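Local structure of protein (glyceraldehyde 3-phosphate dehydrogenase) (Sulfolobus solfataricus, 1B7G) at residues V31-T34 with E39-I42; R146-V151 with R202-A207. The protein oxidises glyceraldehyde 3-phosphate to 1,3-bisphosphoglycerate in glycolysis, reducing NADP in preference to NAD. The protein carries 1 engineered substitution. All blocks are in the same frame, centred on the assembly; numbering follows the deposited sequence.

Contact 1: residues V31-T34 with E39-I42. With SO4 (sulfate ion), chain E.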
loop_
_atom_site.group_PDB
_atom_site.type_symbol
_atom_site.label_atom_id
_atom_site.label_comp_id
_atom_site.label_asym_id
_atom_site.label_seq_id
_atom_site.Cartn_x
_atom_site.Cartn_y
_atom_site.Cartn_z
ATOM N N VAL A 31 3.059 -19.712 13.551
ATOM C CA VAL A 31 1.916 -18.821 13.784
ATOM C C VAL A 31 0.633 -19.636 13.848
ATOM O O VAL A 31 0.529 -20.689 13.223
ATOM C CB VAL A 31 1.771 -17.757 12.680
ATOM C CG1 VAL A 31 3.059 -16.983 12.469
ATOM C CG2 VAL A 31 1.331 -18.326 11.341
ATOM N N ALA A 32 -0.366 -19.111 14.564
ATOM C CA ALA A 32 -1.627 -19.835 14.714
ATOM C C ALA A 32 -2.771 -19.094 14.018
ATOM O O ALA A 32 -2.880 -17.858 14.103
ATOM C CB ALA A 32 -1.896 -20.076 16.182
ATOM N N LYS A 33 -3.613 -19.857 13.327
ATOM C CA LYS A 33 -4.684 -19.262 12.508
ATOM C C LYS A 33 -5.859 -20.212 12.342
ATOM O O LYS A 33 -5.634 -21.431 12.366
ATOM C CB LYS A 33 -4.063 -18.980 11.136
ATOM C CG LYS A 33 -5.043 -18.528 10.079
ATOM C CD LYS A 33 -5.202 -17.030 10.016
ATOM C CE LYS A 33 -6.024 -16.617 8.790
ATOM N NZ LYS A 33 -6.376 -15.174 8.854
ATOM N N THR A 34 -7.089 -19.724 12.204
ATOM C CA THR A 34 -8.229 -20.620 12.081
ATOM C C THR A 34 -8.668 -20.884 10.648
ATOM O O THR A 34 -9.035 -22.030 10.338
ATOM C CB THR A 34 -9.451 -20.136 12.888
ATOM O OG1 THR A 34 -9.114 -20.099 14.273
ATOM C CG2 THR A 34 -10.612 -21.104 12.718
ATOM N N GLU A 39 -3.981 -14.906 3.520
ATOM C CA GLU A 39 -2.930 -14.634 4.473
ATOM C C GLU A 39 -2.241 -15.942 4.886
ATOM O O GLU A 39 -1.014 -15.951 4.808
ATOM C CB GLU A 39 -3.382 -13.874 5.721
ATOM C CG GLU A 39 -3.437 -12.350 5.469
ATOM C CD GLU A 39 -4.483 -11.678 6.352
ATOM O OE1 GLU A 39 -5.543 -12.286 6.616
ATOM O OE2 GLU A 39 -4.247 -10.538 6.805
ATOM N N ALA A 40 -2.988 -16.994 5.213
ATOM C CA ALA A 40 -2.382 -18.288 5.489
ATOM C C ALA A 40 -1.624 -18.856 4.290
ATOM O O ALA A 40 -0.533 -19.417 4.442
ATOM C CB ALA A 40 -3.437 -19.296 5.948
ATOM N N PHE A 41 -2.162 -18.748 3.080
ATOM C CA PHE A 41 -1.498 -19.202 1.876
ATOM C C PHE A 41 -0.105 -18.582 1.775
ATOM O O PHE A 41 0.940 -19.218 1.643
ATOM C CB PHE A 41 -2.306 -18.766 0.633
ATOM C CG PHE A 41 -1.748 -19.335 -0.653
ATOM C CD1 PHE A 41 -1.813 -20.692 -0.900
ATOM C CD2 PHE A 41 -1.178 -18.522 -1.609
ATOM C CE1 PHE A 41 -1.310 -21.224 -2.072
ATOM C CE2 PHE A 41 -0.671 -19.038 -2.782
ATOM C CZ PHE A 41 -0.733 -20.405 -3.019
ATOM N N ILE A 42 -0.098 -17.251 1.856
ATOM C CA ILE A 42 1.131 -16.474 1.753
ATOM C C ILE A 42 2.120 -16.761 2.859
ATOM O O ILE A 42 3.335 -16.827 2.566
ATOM C CB ILE A 42 0.832 -14.973 1.584
ATOM C CG1 ILE A 42 0.009 -14.790 0.324
ATOM C CG2 ILE A 42 2.156 -14.191 1.539
ATOM C CD1 ILE A 42 -0.385 -13.381 -0.047
HETATM S S SO4 E . -9.330 -16.423 11.138
HETATM O O1 SO4 E . -8.169 -17.305 10.802
HETATM O O2 SO4 E . -9.519 -15.408 10.044
HETATM O O3 SO4 E . -9.062 -15.710 12.424
HETATM O O4 SO4 E . -10.578 -17.237 11.278
#
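Lys33 and Glu39 meet through their ends: the ammonium NZ of Lys33 stands 3.7 Å from OE1 of Glu39, a long salt bridge. Lower down the lysine, the contact is apolar and loose, with CG lying 4.5 Å from CB of Ala40, one residue further along the helix. The Lys33 chain leaves the backbone with CG anti to its own N (chi1 172°), bends at chi2 (91°) and then runs extended, which brings NZ towards the carboxylate of Glu39. Glu39 is shared more widely than this pair suggests. Its OE2 makes salt bridges with Lys14 and Lys172, while OE1 accepts a hydrogen bond from Asn37 ND2, so both carboxylate oxygens have partners, and the nearby lysines would probably favour the ionised form. The two segments belong to the beta-alpha-beta unit of strand 26-32, helix 38-45 and strand 50-51 in the Rossmann-type nucleotide-binding domain. In such folds the turn after the second strand commonly meets the adenosine ribose, and the sulfate held here, though probably from the crystallisation liquor, is consistent with a place for the 2'-phosphate of NADP. The amide N of Thr34 donates to sulfate O1 at 3.0 Å, with a bent N-H...O angle of 136°. Lys33 NZ gives sulfate O2 a weak hydrogen bond, 3.4 Å long. The aliphatic chain of Lys33 runs past sulfate O1, and Ser35 OG adds another hydrogen bond to the anion. An alanine in place of Lys33 would remove the ammonium, and is likely to weaken the hold on the sulfate and deprive Glu39 OE1 of a positive neighbour. Glu39 also packs on Asp267 of the second subunit.

Contact 2: residues R146-V151 with R202-A207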
loop_
_atom_site.group_PDB
_atom_site.type_symbol
_atom_site.label_atom_id
_atom_site.label_comp_id
_atom_site.label_asym_id
_atom_site.label_seq_id
_atom_site.Cartn_x
_atom_site.Cartn_y
_atom_site.Cartn_z
ATOM N N ARG A 146 3.178 7.450 23.997
ATOM C CA ARG A 146 4.453 7.891 23.462
ATOM C C ARG A 146 4.527 9.427 23.509
ATOM O O ARG A 146 5.591 9.958 23.739
ATOM C CB ARG A 146 4.737 7.456 22.035
ATOM C CG ARG A 146 4.739 5.909 21.870
ATOM C CD ARG A 146 5.281 5.694 20.425
ATOM N NE ARG A 146 5.311 4.253 20.139
ATOM C CZ ARG A 146 5.165 3.762 18.904
ATOM N NH1 ARG A 146 5.060 4.585 17.857
ATOM N NH2 ARG A 146 5.182 2.448 18.762
ATOM N N THR A 147 3.416 10.074 23.122
ATOM C CA THR A 147 3.422 11.543 23.111
ATOM C C THR A 147 3.512 12.082 24.542
ATOM O O THR A 147 4.369 12.926 24.759
ATOM C CB THR A 147 2.132 12.064 22.414
ATOM O OG1 THR A 147 2.051 11.431 21.122
ATOM C CG2 THR A 147 2.136 13.561 22.323
ATOM N N ILE A 148 2.753 11.573 25.476
ATOM C CA ILE A 148 2.764 12.035 26.872
ATOM C C ILE A 148 4.089 11.737 27.585
ATOM O O ILE A 148 4.690 12.629 28.210
ATOM C CB ILE A 148 1.621 11.396 27.677
ATOM C CG1 ILE A 148 0.210 11.714 27.185
ATOM C CG2 ILE A 148 1.757 11.827 29.148
ATOM C CD1 ILE A 148 -0.849 10.795 27.783
ATOM N N CYS A 149 4.623 10.522 27.480
ATOM C CA CYS A 149 5.932 10.243 28.145
ATOM C C CYS A 149 7.070 11.008 27.529
ATOM O O CYS A 149 7.877 11.622 28.268
ATOM C CB CYS A 149 6.187 8.756 28.251
ATOM S SG CYS A 149 4.970 7.851 29.175
ATOM N N THR A 150 7.033 11.337 26.232
ATOM C CA THR A 150 8.016 12.215 25.636
ATOM C C THR A 150 7.856 13.678 26.069
ATOM O O THR A 150 8.888 14.315 26.393
ATOM C CB THR A 150 7.991 12.177 24.089
ATOM O OG1 THR A 150 8.159 10.807 23.694
ATOM C CG2 THR A 150 9.030 13.078 23.468
ATOM N N VAL A 151 6.661 14.252 26.061
ATOM C CA VAL A 151 6.458 15.657 26.414
ATOM C C VAL A 151 6.831 15.929 27.870
ATOM O O VAL A 151 7.330 17.005 28.212
ATOM C CB VAL A 151 5.033 16.152 26.131
ATOM C CG1 VAL A 151 4.722 17.494 26.770
ATOM C CG2 VAL A 151 4.828 16.305 24.582
ATOM N N ARG A 202 -0.546 5.866 36.107
ATOM C CA ARG A 202 -1.596 5.770 37.095
ATOM C C ARG A 202 -2.280 7.024 37.554
ATOM O O ARG A 202 -3.527 7.030 37.675
ATOM C CB ARG A 202 -1.068 5.008 38.336
ATOM C CG ARG A 202 -0.951 3.503 38.146
ATOM C CD ARG A 202 -2.112 2.943 37.376
ATOM N NE ARG A 202 -2.150 1.511 37.185
ATOM C CZ ARG A 202 -3.289 0.850 36.940
ATOM N NH1 ARG A 202 -4.435 1.514 36.862
ATOM N NH2 ARG A 202 -3.287 -0.464 36.788
ATOM N N ASN A 203 -1.582 8.135 37.800
ATOM C CA ASN A 203 -2.382 9.247 38.375
ATOM C C ASN A 203 -2.604 10.399 37.430
ATOM O O ASN A 203 -2.801 11.552 37.865
ATOM C CB ASN A 203 -1.685 9.686 39.674
ATOM C CG ASN A 203 -1.631 8.553 40.695
ATOM O OD1 ASN A 203 -2.664 7.991 41.062
ATOM N ND2 ASN A 203 -0.430 8.195 41.131
ATOM N N LEU A 204 -2.514 10.176 36.129
ATOM C CA LEU A 204 -2.650 11.283 35.191
ATOM C C LEU A 204 -4.136 11.634 35.033
ATOM O O LEU A 204 -4.945 10.719 34.878
ATOM C CB LEU A 204 -2.051 10.953 33.831
ATOM C CG LEU A 204 -2.367 11.996 32.729
ATOM C CD1 LEU A 204 -1.755 13.350 33.084
ATOM C CD2 LEU A 204 -1.811 11.471 31.410
ATOM N N ASP A 205 -4.429 12.906 35.070
ATOM C CA ASP A 205 -5.852 13.331 34.882
ATOM C C ASP A 205 -6.071 13.413 33.350
ATOM O O ASP A 205 -5.649 14.374 32.703
ATOM C CB ASP A 205 -6.007 14.696 35.538
ATOM C CG ASP A 205 -7.318 15.401 35.271
ATOM O OD1 ASP A 205 -8.177 14.913 34.518
ATOM O OD2 ASP A 205 -7.538 16.500 35.816
ATOM N N ILE A 206 -6.708 12.409 32.797
ATOM C CA ILE A 206 -6.908 12.339 31.337
ATOM C C ILE A 206 -8.355 11.962 31.032
ATOM O O ILE A 206 -8.990 11.162 31.717
ATOM C CB ILE A 206 -5.949 11.345 30.627
ATOM C CG1 ILE A 206 -6.312 11.162 29.146
ATOM C CG2 ILE A 206 -6.031 9.993 31.330
ATOM C CD1 ILE A 206 -5.237 10.509 28.269
ATOM N N ALA A 207 -8.905 12.640 30.003
ATOM C CA ALA A 207 -10.236 12.274 29.558
ATOM C C ALA A 207 -10.212 12.284 28.038
ATOM O O ALA A 207 -9.554 13.105 27.397
ATOM C CB ALA A 207 -11.320 13.176 30.191
#
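The carbonyl oxygen of Arg146 is gripped twice by Thr150, one turn further along the helix. Thr150 OG1 donates to Arg146 O at 2.7 Å, approaching almost in line with the carbonyl bond (166° at the oxygen), and the backbone N of Thr150 bonds to the same Arg146 O at 3.2 Å. The threonine hydroxyl is thus folded back onto its own helix, while the residue that crosses to 202-207 is Ile148. Its CG1 lies beside the backbone N (chi1 -61°) and the chain then extends, sending CD1 out to meet Leu204 tip to tip, with Ile148 CD1 and Leu204 CD2 3.8 Å apart. Ile206, two residues along, brings its own CD1 to 4.4 Å from Ile148 CD1, a looser touch. One methyl therefore carries the whole contact, which is purely apolar. Helix 193-198 packs against two of these three side chains: Val197 touches both Ile148 and Ile206, and Ala194, a probable substrate-binding residue, packs against Ile206. Strand 157-167 lies alongside strand 205-213, its Val160 touching Leu204 and Ile206, while helix 139-152 is tied to helix 121-128 by the disulfide between Cys149 and Cys123.

How the contacts relate
Contact 1 closes before contact 2 opens along the chain, and the two lie on opposite sides of its centre, about 37 Å apart between centres and about 20 Å between nearest atoms. They share no helix, strand or sheet. Contact 1 joins the end of strand 26-32, next to the outermost strand 50-51 of the parallel sheet, to helix 38-45. Contact 2 joins helix 139-152, whose first residue is the probable nucleophile Cys139, to strand 205-213 of the mixed sheet in the catalytic domain. One therefore lies on the probable cofactor side and the other beside the probable substrate-binding residue Ala194, in a two-domain architecture in which hydride passes between substrate and nicotinamide.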